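Local coordinates for protein heme oxygenase 1 (Synechocystis sp., PDB 1WE1) that binds heme and probably opens its ring with oxygen to give biliverdin, carbon monoxide and free iron, a step toward the chromophores of the photosynthetic antennae, at residues S38-V43 / F86-N91; Q78-D83 / T153-F158; H63-H68 / D177-Q182; G32-N37 / Q143-L148. One frame throughout, in Å; residues are numbered along the deposited sequence.

Interaction 1 (S38-V43 / F86-N91); sequences SYRKLV and FYYGSN
Arg40 of helix 36-59 meets Tyr87 and Tyr88 where helix 77-88 ends, and a guanidinium-aromatic stack is joined there to a bond to a helix-end carbonyl. The Arg40 guanidinium lies almost flat on one face of the Tyr88 ring, with centres 4.1 Å apart and planes 10° apart. The aliphatic part of the same side chain shares that face. Arg40 CD makes a CH-pi contact, 3.7 Å from the Tyr88 ring centroid. A bend at chi3 (69°) in the Arg40 chain turns the guanidinium along the ring. Arg40 NH1 then reaches Tyr87 O at 2.9 Å in a nearly straight bond. This carbonyl lies in the guanidinium plane and also accepts a bond from Lys36 NZ, so two cationic groups hold it. Two residues on, Gly89 has left the helix with positive phi, and a side chain at that position would be jammed against the carbonyl oxygen of Tyr88. Without the guanidinium, as with an alanine at Arg40, the Tyr88 face would probably lose its stacked partner and Tyr87 O one donor. Next to Arg40 along helix 36-59, Tyr39 turns an edge toward the Tyr87 face in an offset edge-to-face pair, with centroids 5.6 Å apart. The nearest atoms of this pair are Tyr39 CE1 and Tyr87 OH, 3.5 Å apart. Both hydroxyls have partners elsewhere: Tyr39 OH pairs with Tyr156 OH, and Tyr87 OH bonds to Gly152 O. Around the contact, Phe29 of helix 24-30 touches Tyr39, and Val43 packs on Asp83 and Leu84 of helix 77-88.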
loop_
_atom_site.group_PDB
_atom_site.type_symbol
_atom_site.label_atom_id
_atom_site.label_comp_id
_atom_site.label_asym_id
_atom_site.label_seq_id
_atom_site.Cartn_x
_atom_site.Cartn_y
_atom_site.Cartn_z
ATOM N N SER A 38 -15.895 4.843 3.453
ATOM C CA SER A 38 -15.026 5.043 2.310
ATOM C C SER A 38 -13.691 4.312 2.549
ATOM O O SER A 38 -13.210 3.595 1.675
ATOM C CB SER A 38 -14.815 6.541 2.053
ATOM O OG SER A 38 -14.391 7.222 3.217
ATOM N N TYR A 39 -13.127 4.457 3.747
ATOM C CA TYR A 39 -11.859 3.814 4.094
ATOM C C TYR A 39 -11.960 2.299 4.000
ATOM O O TYR A 39 -10.980 1.603 3.794
ATOM C CB TYR A 39 -11.443 4.227 5.511
ATOM C CG TYR A 39 -10.244 3.486 6.073
ATOM C CD1 TYR A 39 -10.396 2.258 6.718
ATOM C CD2 TYR A 39 -8.952 4.008 5.942
ATOM C CE1 TYR A 39 -9.290 1.565 7.216
ATOM C CE2 TYR A 39 -7.841 3.323 6.436
ATOM C CZ TYR A 39 -8.016 2.107 7.070
ATOM O OH TYR A 39 -6.922 1.434 7.549
ATOM N N ARG A 40 -13.170 1.796 4.153
ATOM C CA ARG A 40 -13.444 0.369 4.100
ATOM C C ARG A 40 -13.233 -0.142 2.667
ATOM O O ARG A 40 -12.808 -1.277 2.444
ATOM C CB ARG A 40 -14.901 0.153 4.545
ATOM C CG ARG A 40 -15.300 -1.272 4.790
ATOM C CD ARG A 40 -16.632 -1.372 5.511
ATOM N NE ARG A 40 -17.780 -0.967 4.711
ATOM C CZ ARG A 40 -19.011 -1.433 4.924
ATOM N NH1 ARG A 40 -19.222 -2.307 5.901
ATOM N NH2 ARG A 40 -20.032 -1.034 4.173
ATOM N N LYS A 41 -13.538 0.715 1.696
ATOM C CA LYS A 41 -13.393 0.357 0.297
ATOM C C LYS A 41 -11.928 0.363 -0.120
ATOM O O LYS A 41 -11.517 -0.386 -1.015
ATOM C CB LYS A 41 -14.222 1.311 -0.569
ATOM C CG LYS A 41 -15.716 1.244 -0.253
ATOM C CD LYS A 41 -16.600 1.880 -1.331
ATOM C CE LYS A 41 -18.075 1.547 -1.070
ATOM N NZ LYS A 41 -18.988 1.782 -2.232
ATOM N N LEU A 42 -11.138 1.205 0.539
ATOM C CA LEU A 42 -9.714 1.284 0.262
ATOM C C LEU A 42 -9.089 -0.031 0.706
ATOM O O LEU A 42 -8.285 -0.627 -0.011
ATOM C CB LEU A 42 -9.089 2.436 1.037
ATOM C CG LEU A 42 -7.623 2.704 0.707
ATOM C CD1 LEU A 42 -7.525 3.145 -0.742
ATOM C CD2 LEU A 42 -7.069 3.779 1.638
ATOM N N VAL A 43 -9.483 -0.485 1.890
ATOM C CA VAL A 43 -8.984 -1.739 2.439
ATOM C C VAL A 43 -9.319 -2.889 1.504
ATOM O O VAL A 43 -8.503 -3.782 1.299
ATOM C CB VAL A 43 -9.600 -2.007 3.828
ATOM C CG1 VAL A 43 -9.195 -3.397 4.344
ATOM C CG2 VAL A 43 -9.145 -0.919 4.805
ATOM N N PHE A 86 -13.370 -7.060 10.278
ATOM C CA PHE A 86 -13.768 -6.018 11.206
ATOM C C PHE A 86 -14.703 -4.960 10.592
ATOM O O PHE A 86 -15.706 -4.576 11.203
ATOM C CB PHE A 86 -12.520 -5.338 11.780
ATOM C CG PHE A 86 -12.825 -4.145 12.637
ATOM C CD1 PHE A 86 -13.249 -4.308 13.956
ATOM C CD2 PHE A 86 -12.757 -2.862 12.107
ATOM C CE1 PHE A 86 -13.610 -3.205 14.738
ATOM C CE2 PHE A 86 -13.113 -1.755 12.873
ATOM C CZ PHE A 86 -13.544 -1.928 14.197
ATOM N N TYR A 87 -14.381 -4.485 9.392
ATOM C CA TYR A 87 -15.197 -3.470 8.737
ATOM C C TYR A 87 -16.445 -4.010 8.055
ATOM O O TYR A 87 -17.444 -3.304 7.940
ATOM C CB TYR A 87 -14.356 -2.708 7.717
ATOM C CG TYR A 87 -13.313 -1.842 8.358
ATOM C CD1 TYR A 87 -11.978 -2.222 8.375
ATOM C CD2 TYR A 87 -13.672 -0.675 9.007
ATOM C CE1 TYR A 87 -11.028 -1.457 9.030
ATOM C CE2 TYR A 87 -12.739 0.095 9.667
ATOM C CZ TYR A 87 -11.414 -0.296 9.678
ATOM O OH TYR A 87 -10.484 0.487 10.332
ATOM N N TYR A 88 -16.387 -5.260 7.602
ATOM C CA TYR A 88 -17.515 -5.875 6.913
ATOM C C TYR A 88 -18.218 -6.959 7.706
ATOM O O TYR A 88 -19.406 -7.218 7.488
ATOM C CB TYR A 88 -17.059 -6.471 5.580
ATOM C CG TYR A 88 -16.838 -5.437 4.509
ATOM C CD1 TYR A 88 -17.919 -4.828 3.860
ATOM C CD2 TYR A 88 -15.551 -5.049 4.155
ATOM C CE1 TYR A 88 -17.716 -3.860 2.889
ATOM C CE2 TYR A 88 -15.338 -4.088 3.191
ATOM C CZ TYR A 88 -16.417 -3.494 2.561
ATOM O OH TYR A 88 -16.178 -2.519 1.625
ATOM N N GLY A 89 -17.489 -7.612 8.601
ATOM C CA GLY A 89 -18.093 -8.667 9.389
ATOM C C GLY A 89 -17.908 -10.030 8.756
ATOM O O GLY A 89 -17.334 -10.154 7.675
ATOM N N SER A 90 -18.417 -11.058 9.429
ATOM C CA SER A 90 -18.298 -12.436 8.976
ATOM C C SER A 90 -18.592 -12.730 7.514
ATOM O O SER A 90 -17.974 -13.621 6.938
ATOM C CB SER A 90 -19.158 -13.341 9.856
ATOM O OG SER A 90 -18.643 -13.371 11.174
ATOM N N ASN A 91 -19.533 -12.018 6.904
ATOM C CA ASN A 91 -19.821 -12.291 5.508
ATOM C C ASN A 91 -18.947 -11.442 4.574
ATOM O O ASN A 91 -19.323 -11.228 3.413
ATOM C CB ASN A 91 -21.302 -12.018 5.184
ATOM C CG ASN A 91 -22.265 -12.810 6.056
ATOM O OD1 ASN A 91 -22.007 -13.956 6.424
ATOM N ND2 ASN A 91 -23.399 -12.204 6.371
#

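Interaction 2 (Q78-D83 / T153-F158)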
loop_
_atom_site.group_PDB
_atom_site.type_symbol
_atom_site.label_atom_id
_atom_site.label_comp_id
_atom_site.label_asym_id
_atom_site.label_seq_id
_atom_site.Cartn_x
_atom_site.Cartn_y
_atom_site.Cartn_z
ATOM N N GLN A 78 -3.140 -11.504 4.741
ATOM C CA GLN A 78 -3.855 -12.003 5.914
ATOM C C GLN A 78 -4.299 -10.902 6.888
ATOM O O GLN A 78 -5.449 -10.888 7.331
ATOM C CB GLN A 78 -2.995 -13.026 6.664
ATOM C CG GLN A 78 -2.660 -14.292 5.873
ATOM C CD GLN A 78 -1.906 -14.009 4.572
ATOM O OE1 GLN A 78 -1.067 -13.095 4.496
ATOM N NE2 GLN A 78 -2.190 -14.808 3.544
ATOM N N SER A 79 -3.396 -9.987 7.225
ATOM C CA SER A 79 -3.734 -8.911 8.148
ATOM C C SER A 79 -4.857 -8.064 7.566
ATOM O O SER A 79 -5.714 -7.568 8.296
ATOM C CB SER A 79 -2.506 -8.029 8.432
ATOM O OG SER A 79 -2.228 -7.133 7.364
ATOM N N LEU A 80 -4.853 -7.916 6.244
ATOM C CA LEU A 80 -5.860 -7.139 5.538
ATOM C C LEU A 80 -7.197 -7.897 5.544
ATOM O O LEU A 80 -8.278 -7.289 5.506
ATOM C CB LEU A 80 -5.377 -6.878 4.111
ATOM C CG LEU A 80 -5.382 -5.461 3.517
ATOM C CD1 LEU A 80 -5.154 -4.390 4.561
ATOM C CD2 LEU A 80 -4.301 -5.403 2.459
ATOM N N GLU A 81 -7.133 -9.224 5.588
ATOM C CA GLU A 81 -8.356 -10.007 5.640
ATOM C C GLU A 81 -8.954 -9.792 7.023
ATOM O O GLU A 81 -10.177 -9.750 7.193
ATOM C CB GLU A 81 -8.074 -11.495 5.432
ATOM C CG GLU A 81 -7.683 -11.855 4.015
ATOM C CD GLU A 81 -7.603 -13.351 3.787
ATOM O OE1 GLU A 81 -7.444 -13.764 2.616
ATOM O OE2 GLU A 81 -7.697 -14.113 4.778
ATOM N N GLN A 82 -8.080 -9.648 8.011
ATOM C CA GLN A 82 -8.525 -9.419 9.373
ATOM C C GLN A 82 -9.259 -8.088 9.450
ATOM O O GLN A 82 -10.274 -7.968 10.134
ATOM C CB GLN A 82 -7.330 -9.454 10.329
ATOM C CG GLN A 82 -6.952 -10.880 10.756
ATOM C CD GLN A 82 -5.635 -10.962 11.528
ATOM O OE1 GLN A 82 -5.314 -10.082 12.337
ATOM N NE2 GLN A 82 -4.875 -12.033 11.293
ATOM N N ASP A 83 -8.763 -7.097 8.723
ATOM C CA ASP A 83 -9.408 -5.796 8.718
ATOM C C ASP A 83 -10.765 -5.815 8.006
ATOM O O ASP A 83 -11.683 -5.129 8.424
ATOM C CB ASP A 83 -8.480 -4.755 8.086
ATOM C CG ASP A 83 -7.332 -4.352 9.011
ATOM O OD1 ASP A 83 -6.486 -3.527 8.594
ATOM O OD2 ASP A 83 -7.274 -4.851 10.158
ATOM N N THR A 153 -6.984 -2.172 12.424
ATOM C CA THR A 153 -5.680 -1.649 12.033
ATOM C C THR A 153 -4.594 -2.719 11.961
ATOM O O THR A 153 -3.418 -2.418 12.067
ATOM C CB THR A 153 -5.208 -0.540 12.997
ATOM O OG1 THR A 153 -5.189 -1.046 14.338
ATOM C CG2 THR A 153 -6.139 0.659 12.928
ATOM N N ALA A 154 -4.989 -3.968 11.770
ATOM C CA ALA A 154 -4.023 -5.053 11.689
ATOM C C ALA A 154 -3.017 -4.850 10.541
ATOM O O ALA A 154 -1.912 -5.406 10.560
ATOM C CB ALA A 154 -4.764 -6.374 11.517
ATOM N N PHE A 155 -3.410 -4.042 9.558
ATOM C CA PHE A 155 -2.593 -3.750 8.380
ATOM C C PHE A 155 -1.320 -2.959 8.659
ATOM O O PHE A 155 -0.324 -3.114 7.964
ATOM C CB PHE A 155 -3.433 -2.998 7.345
ATOM C CG PHE A 155 -2.655 -2.540 6.139
ATOM C CD1 PHE A 155 -2.483 -1.187 5.882
ATOM C CD2 PHE A 155 -2.115 -3.466 5.243
ATOM C CE1 PHE A 155 -1.789 -0.763 4.751
ATOM C CE2 PHE A 155 -1.417 -3.052 4.107
ATOM C CZ PHE A 155 -1.255 -1.703 3.860
ATOM N N TYR A 156 -1.354 -2.107 9.672
ATOM C CA TYR A 156 -0.203 -1.287 10.029
ATOM C C TYR A 156 0.729 -2.001 11.033
ATOM O O TYR A 156 1.776 -1.475 11.416
ATOM C CB TYR A 156 -0.709 0.033 10.623
ATOM C CG TYR A 156 -1.660 0.789 9.718
ATOM C CD1 TYR A 156 -1.186 1.486 8.601
ATOM C CD2 TYR A 156 -3.033 0.800 9.969
ATOM C CE1 TYR A 156 -2.056 2.175 7.754
ATOM C CE2 TYR A 156 -3.918 1.489 9.127
ATOM C CZ TYR A 156 -3.423 2.171 8.023
ATOM O OH TYR A 156 -4.286 2.829 7.174
ATOM N N GLU A 157 0.351 -3.206 11.442
ATOM C CA GLU A 157 1.135 -3.957 12.408
ATOM C C GLU A 157 1.880 -5.143 11.808
ATOM O O GLU A 157 1.267 -6.124 11.377
ATOM C CB GLU A 157 0.225 -4.462 13.533
ATOM C CG GLU A 157 -0.564 -3.375 14.251
ATOM C CD GLU A 157 -1.819 -3.914 14.936
ATOM O OE1 GLU A 157 -2.569 -3.101 15.531
ATOM O OE2 GLU A 157 -2.059 -5.148 14.874
ATOM N N PHE A 158 3.204 -5.050 11.785
ATOM C CA PHE A 158 4.022 -6.143 11.280
ATOM C C PHE A 158 4.373 -7.006 12.487
ATOM O O PHE A 158 5.280 -6.702 13.261
ATOM C CB PHE A 158 5.290 -5.617 10.588
ATOM C CG PHE A 158 5.022 -4.944 9.264
ATOM C CD1 PHE A 158 4.594 -3.623 9.210
ATOM C CD2 PHE A 158 5.148 -5.653 8.075
ATOM C CE1 PHE A 158 4.289 -3.018 7.990
ATOM C CE2 PHE A 158 4.846 -5.060 6.852
ATOM C CZ PHE A 158 4.414 -3.740 6.808
#
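The Asp83 carboxylate receives two successive backbone amides of the 153-158 loop. Asp83 OD2 uses its syn lone pair to accept Ala154 N at 2.9 Å. Asp83 OD1 is also met on its syn side, by Phe155 N at 3.3 Å, but this donor stands 33° out of the carboxylate plane. With one amide on each oxygen, the buried group is restrained from turning about its CB-CG bond. The amides belong to a turn in which Tyr156 N bonds to Thr153 O and Glu157 N to Ala154 O. The two bonds hold this turn, part of the link between helices 120-146 and 164-176, against the side of helix 77-88. The van der Waals contacts lie beside these bonds. Ala154 CB faces the helix and comes within 3.2 Å of Asp83 OD2. Ser79 CB rests 3.4 Å from Ala154 O, and Ser79 OG lies at the edge of the Phe155 ring while bonded to Arg76 O. The apolar part is Leu80 with Phe155, lying side by side and pointing the same way. Phe155 CG stands anti to its own amide (chi1 175°), which carries the ring alongside the leucine; Leu80 CD1 meets Phe155 CD2 at 3.2 Å. Tyr50 of helix 36-59 touches both residues. Arg76 NH1 bonds to Phe155 O and Glu157 O.

Interaction 3 (H63-H68 / D177-Q182)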
loop_
_atom_site.group_PDB
_atom_site.type_symbol
_atom_site.label_atom_id
_atom_site.label_comp_id
_atom_site.label_asym_id
_atom_site.label_seq_id
_atom_site.Cartn_x
_atom_site.Cartn_y
_atom_site.Cartn_z
ATOM N N HIS A 63 14.061 -16.514 -7.801
ATOM C CA HIS A 63 14.433 -15.835 -9.040
ATOM C C HIS A 63 15.741 -15.064 -8.820
ATOM O O HIS A 63 16.002 -14.561 -7.729
ATOM C CB HIS A 63 13.283 -14.905 -9.456
ATOM C CG HIS A 63 13.590 -14.003 -10.612
ATOM N ND1 HIS A 63 14.196 -12.772 -10.457
ATOM C CD2 HIS A 63 13.331 -14.129 -11.936
ATOM C CE1 HIS A 63 14.294 -12.180 -11.634
ATOM N NE2 HIS A 63 13.776 -12.981 -12.549
ATOM N N PRO A 64 16.594 -14.988 -9.853
ATOM C CA PRO A 64 17.881 -14.285 -9.780
ATOM C C PRO A 64 17.848 -12.900 -9.126
ATOM O O PRO A 64 18.796 -12.510 -8.437
ATOM C CB PRO A 64 18.318 -14.237 -11.239
ATOM C CG PRO A 64 17.843 -15.562 -11.741
ATOM C CD PRO A 64 16.435 -15.641 -11.166
ATOM N N ILE A 65 16.761 -12.164 -9.341
ATOM C CA ILE A 65 16.627 -10.825 -8.773
ATOM C C ILE A 65 15.676 -10.748 -7.588
ATOM O O ILE A 65 16.102 -10.447 -6.479
ATOM C CB ILE A 65 16.169 -9.810 -9.837
ATOM C CG1 ILE A 65 17.277 -9.622 -10.877
ATOM C CG2 ILE A 65 15.819 -8.475 -9.183
ATOM C CD1 ILE A 65 16.907 -8.663 -11.999
ATOM N N LEU A 66 14.395 -11.028 -7.822
ATOM C CA LEU A 66 13.372 -10.967 -6.770
ATOM C C LEU A 66 13.680 -11.704 -5.457
ATOM O O LEU A 66 13.246 -11.274 -4.383
ATOM C CB LEU A 66 12.020 -11.448 -7.325
ATOM C CG LEU A 66 11.136 -10.450 -8.099
ATOM C CD1 LEU A 66 11.775 -9.070 -8.153
ATOM C CD2 LEU A 66 10.890 -10.972 -9.499
ATOM N N SER A 67 14.427 -12.799 -5.543
ATOM C CA SER A 67 14.785 -13.585 -4.362
ATOM C C SER A 67 15.475 -12.741 -3.298
ATOM O O SER A 67 15.492 -13.102 -2.122
ATOM C CB SER A 67 15.718 -14.738 -4.753
ATOM O OG SER A 67 16.995 -14.253 -5.149
ATOM N N HIS A 68 16.054 -11.626 -3.729
ATOM C CA HIS A 68 16.764 -10.711 -2.842
ATOM C C HIS A 68 15.815 -9.859 -2.004
ATOM O O HIS A 68 16.145 -9.473 -0.882
ATOM C CB HIS A 68 17.684 -9.789 -3.657
ATOM C CG HIS A 68 18.872 -10.482 -4.256
ATOM N ND1 HIS A 68 18.767 -11.628 -5.017
ATOM C CD2 HIS A 68 20.191 -10.173 -4.227
ATOM C CE1 HIS A 68 19.968 -11.993 -5.431
ATOM N NE2 HIS A 68 20.849 -11.126 -4.965
ATOM N N ASP A 177 22.051 -4.447 -3.239
ATOM C CA ASP A 177 22.880 -5.579 -3.632
ATOM C C ASP A 177 22.201 -6.349 -4.757
ATOM O O ASP A 177 22.453 -7.540 -4.948
ATOM C CB ASP A 177 23.128 -6.528 -2.450
ATOM C CG ASP A 177 23.780 -5.835 -1.260
ATOM O OD1 ASP A 177 24.622 -4.933 -1.475
ATOM O OD2 ASP A 177 23.458 -6.204 -0.106
ATOM N N LEU A 178 21.341 -5.664 -5.503
ATOM C CA LEU A 178 20.616 -6.286 -6.609
ATOM C C LEU A 178 21.431 -6.340 -7.896
ATOM O O LEU A 178 22.010 -5.338 -8.321
ATOM C CB LEU A 178 19.306 -5.533 -6.869
ATOM C CG LEU A 178 18.007 -6.165 -6.359
ATOM C CD1 LEU A 178 18.190 -6.703 -4.952
ATOM C CD2 LEU A 178 16.899 -5.125 -6.408
ATOM N N PRO A 179 21.486 -7.522 -8.530
ATOM C CA PRO A 179 22.220 -7.755 -9.780
ATOM C C PRO A 179 21.557 -7.117 -11.003
ATOM O O PRO A 179 21.090 -7.819 -11.902
ATOM C CB PRO A 179 22.260 -9.278 -9.869
ATOM C CG PRO A 179 20.970 -9.684 -9.222
ATOM C CD PRO A 179 20.915 -8.781 -8.015
ATOM N N ILE A 180 21.521 -5.790 -11.043
ATOM C CA ILE A 180 20.902 -5.094 -12.166
ATOM C C ILE A 180 21.773 -3.955 -12.688
ATOM O O ILE A 180 22.615 -3.428 -11.960
ATOM C CB ILE A 180 19.520 -4.502 -11.775
ATOM C CG1 ILE A 180 19.695 -3.404 -10.719
ATOM C CG2 ILE A 180 18.612 -5.607 -11.249
ATOM C CD1 ILE A 180 18.431 -2.640 -10.403
ATOM N N ASP A 181 21.563 -3.580 -13.950
ATOM C CA ASP A 181 22.321 -2.487 -14.553
ATOM C C ASP A 181 21.546 -1.173 -14.451
ATOM O O ASP A 181 20.325 -1.147 -14.589
ATOM C CB ASP A 181 22.657 -2.794 -16.025
ATOM C CG ASP A 181 21.420 -2.896 -16.913
ATOM O OD1 ASP A 181 20.573 -1.979 -16.872
ATOM O OD2 ASP A 181 21.302 -3.886 -17.670
ATOM N N GLN A 182 22.269 -0.087 -14.202
ATOM C CA GLN A 182 21.670 1.232 -14.068
ATOM C C GLN A 182 20.528 1.511 -15.047
ATOM O O GLN A 182 19.606 2.267 -14.728
ATOM C CB GLN A 182 22.751 2.301 -14.219
ATOM C CG GLN A 182 22.980 3.094 -12.958
ATOM C CD GLN A 182 21.812 3.992 -12.633
ATOM O OE1 GLN A 182 21.684 4.473 -11.510
ATOM N NE2 GLN A 182 20.957 4.235 -13.621
#
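His68 points its CB toward the loop 177-182, and its side chain slides past Leu178 in the opposite direction. The contact joins the link between helices 36-59 and 77-88 to the link between helices 164-176 and 182-205. His68 CB touches Leu178 CD1 at 3.4 Å, and CG of the histidine lies next to the same methyl. Further out, His68 CD2 approaches Asp177 O at 3.5 Å. His68 NE2, at the tip, lies 3.8 Å from Pro179 CD. That proline carbon sits over one face of the imidazole, toward its rim, in a CH-pi contact 23° off the ring normal. At the ring edge, His68 ND1 donates to Ser67 OG at 3.2 Å. The serine in turn donates from OG to His63 O at 2.8 Å. These bonds probably limit the rotation of the imidazole. Pro179 is the centre of an inverse gamma turn, with Ile180 N bonded to Leu178 O. At this turn the proline points toward segment 63-68, where Pro179 CG meets Ile65 CG1 at 4.0 Å. Ile65 runs on past the proline and crosses Ile180 at about a right angle; Ile65 CD1 touches Ile180 CG2 at 3.6 Å. Asp181 then N-caps helix 182-205 through Thr184 N. The polar bonds described stay on one side or the other. Across the gap the chemistry is aliphatic and CH-pi, so the fit of shapes joins these two surface loops more than any directed bond.

Interaction 4 (G32-N37 / Q143-L148)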
loop_
_atom_site.group_PDB
_atom_site.type_symbol
_atom_site.label_atom_id
_atom_site.label_comp_id
_atom_site.label_asym_id
_atom_site.label_seq_id
_atom_site.Cartn_x
_atom_site.Cartn_y
_atom_site.Cartn_z
ATOM N N GLY A 32 -7.431 14.150 10.445
ATOM C CA GLY A 32 -8.304 13.355 11.285
ATOM C C GLY A 32 -9.708 13.056 10.815
ATOM O O GLY A 32 -10.459 12.393 11.527
ATOM N N VAL A 33 -10.097 13.536 9.642
ATOM C CA VAL A 33 -11.438 13.233 9.173
ATOM C C VAL A 33 -11.424 12.088 8.144
ATOM O O VAL A 33 -11.156 12.270 6.951
ATOM C CB VAL A 33 -12.164 14.527 8.655
ATOM C CG1 VAL A 33 -11.173 15.564 8.262
ATOM C CG2 VAL A 33 -13.094 14.212 7.501
ATOM N N VAL A 34 -11.663 10.888 8.665
ATOM C CA VAL A 34 -11.733 9.659 7.886
ATOM C C VAL A 34 -12.995 8.976 8.369
ATOM O O VAL A 34 -13.412 9.158 9.510
ATOM C CB VAL A 34 -10.531 8.710 8.143
ATOM C CG1 VAL A 34 -10.371 8.458 9.616
ATOM C CG2 VAL A 34 -10.753 7.377 7.438
ATOM N N GLU A 35 -13.613 8.188 7.510
ATOM C CA GLU A 35 -14.831 7.533 7.917
ATOM C C GLU A 35 -14.922 6.113 7.396
ATOM O O GLU A 35 -14.657 5.837 6.226
ATOM C CB GLU A 35 -16.025 8.389 7.481
ATOM C CG GLU A 35 -17.178 7.651 6.822
ATOM C CD GLU A 35 -17.008 7.537 5.322
ATOM O OE1 GLU A 35 -16.108 8.207 4.771
ATOM O OE2 GLU A 35 -17.784 6.791 4.695
ATOM N N LYS A 36 -15.288 5.224 8.310
ATOM C CA LYS A 36 -15.438 3.799 8.064
ATOM C C LYS A 36 -15.910 3.339 6.674
ATOM O O LYS A 36 -15.338 2.419 6.108
ATOM C CB LYS A 36 -16.358 3.215 9.143
ATOM C CG LYS A 36 -16.811 1.787 8.876
ATOM C CD LYS A 36 -17.842 1.313 9.905
ATOM C CE LYS A 36 -18.425 -0.057 9.535
ATOM N NZ LYS A 36 -17.401 -1.140 9.439
ATOM N N ASN A 37 -16.928 3.966 6.100
ATOM C CA ASN A 37 -17.406 3.482 4.806
ATOM C C ASN A 37 -16.513 3.678 3.593
ATOM O O ASN A 37 -16.388 2.771 2.773
ATOM C CB ASN A 37 -18.803 4.027 4.525
ATOM C CG ASN A 37 -19.803 3.559 5.548
ATOM O OD1 ASN A 37 -19.933 2.356 5.801
ATOM N ND2 ASN A 37 -20.510 4.501 6.157
ATOM N N GLN A 143 -6.985 5.117 14.089
ATOM C CA GLN A 143 -7.514 4.756 15.401
ATOM C C GLN A 143 -8.213 5.930 16.105
ATOM O O GLN A 143 -9.226 5.745 16.775
ATOM C CB GLN A 143 -6.389 4.249 16.301
ATOM C CG GLN A 143 -6.006 2.797 16.083
ATOM C CD GLN A 143 -4.795 2.374 16.928
ATOM O OE1 GLN A 143 -4.524 1.179 17.097
ATOM N NE2 GLN A 143 -4.062 3.360 17.449
ATOM N N ASN A 144 -7.669 7.134 15.960
ATOM C CA ASN A 144 -8.272 8.293 16.599
ATOM C C ASN A 144 -9.505 8.812 15.865
ATOM O O ASN A 144 -10.525 9.123 16.487
ATOM C CB ASN A 144 -7.250 9.431 16.749
ATOM C CG ASN A 144 -6.326 9.238 17.952
ATOM O OD1 ASN A 144 -6.749 8.743 19.007
ATOM N ND2 ASN A 144 -5.066 9.643 17.806
ATOM N N ALA A 145 -9.412 8.882 14.541
ATOM C CA ALA A 145 -10.502 9.387 13.728
ATOM C C ALA A 145 -11.707 8.456 13.590
ATOM O O ALA A 145 -12.763 8.883 13.137
ATOM C CB ALA A 145 -9.973 9.752 12.365
ATOM N N MET A 146 -11.557 7.198 13.985
ATOM C CA MET A 146 -12.649 6.234 13.868
ATOM C C MET A 146 -12.915 5.452 15.159
ATOM O O MET A 146 -13.864 4.671 15.239
ATOM C CB MET A 146 -12.354 5.245 12.728
ATOM C CG MET A 146 -12.505 5.814 11.323
ATOM S SD MET A 146 -11.902 4.699 10.010
ATOM C CE MET A 146 -12.976 3.347 10.222
ATOM N N ASN A 147 -12.082 5.661 16.169
ATOM C CA ASN A 147 -12.249 4.952 17.432
ATOM C C ASN A 147 -12.094 3.439 17.283
ATOM O O ASN A 147 -13.078 2.700 17.349
ATOM C CB ASN A 147 -13.621 5.259 18.039
ATOM C CG ASN A 147 -13.606 6.487 18.934
ATOM O OD1 ASN A 147 -14.647 6.907 19.440
ATOM N ND2 ASN A 147 -12.425 7.062 19.144
ATOM N N LEU A 148 -10.858 2.986 17.079
ATOM C CA LEU A 148 -10.571 1.559 16.943
ATOM C C LEU A 148 -9.706 1.086 18.113
ATOM O O LEU A 148 -8.562 0.663 17.915
ATOM C CB LEU A 148 -9.834 1.264 15.626
ATOM C CG LEU A 148 -10.495 1.606 14.293
ATOM C CD1 LEU A 148 -11.983 1.331 14.387
ATOM C CD2 LEU A 148 -10.249 3.056 13.955
#
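Gly32 and Ala145 bring the two backbones to a CA-CA distance of 5.2 Å, and Glu35 and Met146 follow at 6.5 Å. Gly32, with positive phi, is the C-prime residue of the Schellman motif that ends helix 24-30, and it lies beside Ala145. Met146, in the last turn of helix 120-146, makes the largest single share of the contact. It crosses Val34 at about a right angle. Met146 CG meets Val34 CG1 at 3.8 Å, and Met146 SD lies 3.9 Å from Val34 CG2. The methionine chain runs extended to SD and then bends at chi3 (63°), which lays CE against the backbone and CB of Lys36. Met146 CE is 3.6 Å from Lys36 CB. Shortened to an alanine, this side chain is likely to leave a gap beside Val34 and the start of helix 36-59 without its thioether neighbour. Ala145 also faces Val34, but their closest approach is too short in the model to be trusted. Glu35 turns away from this contact and caps the start of helix 36-59, its carboxylate also bonding to Ser38 OG. Phe29 of helix 24-30 backs Val34, helix 207-222 touches Glu35, and Tyr87 of helix 77-88 packs on Met146.

How the interactions relate
Interactions 1, 2 and 4 form one connected region, while interaction 3 lies far off, with its centre about 36 Å from that of interaction 1 and on the opposite side of the chain's centre. Interactions 1 and 2 share helix 77-88, and their centres are about 12 Å apart. Interactions 1 and 4 share helix 36-59, and Tyr87 CE2 touches Met146 CE at 3.3 Å between them. Interactions 2 and 4 meet more lightly, through Thr153 and Gln143. None of the four touches the heme. The side chain of Phe155 in interaction 2 is about 9 Å from the bound heme. In interaction 3, Leu178 lies about 9 Å from the heme-binding Tyr125, side chain to side chain.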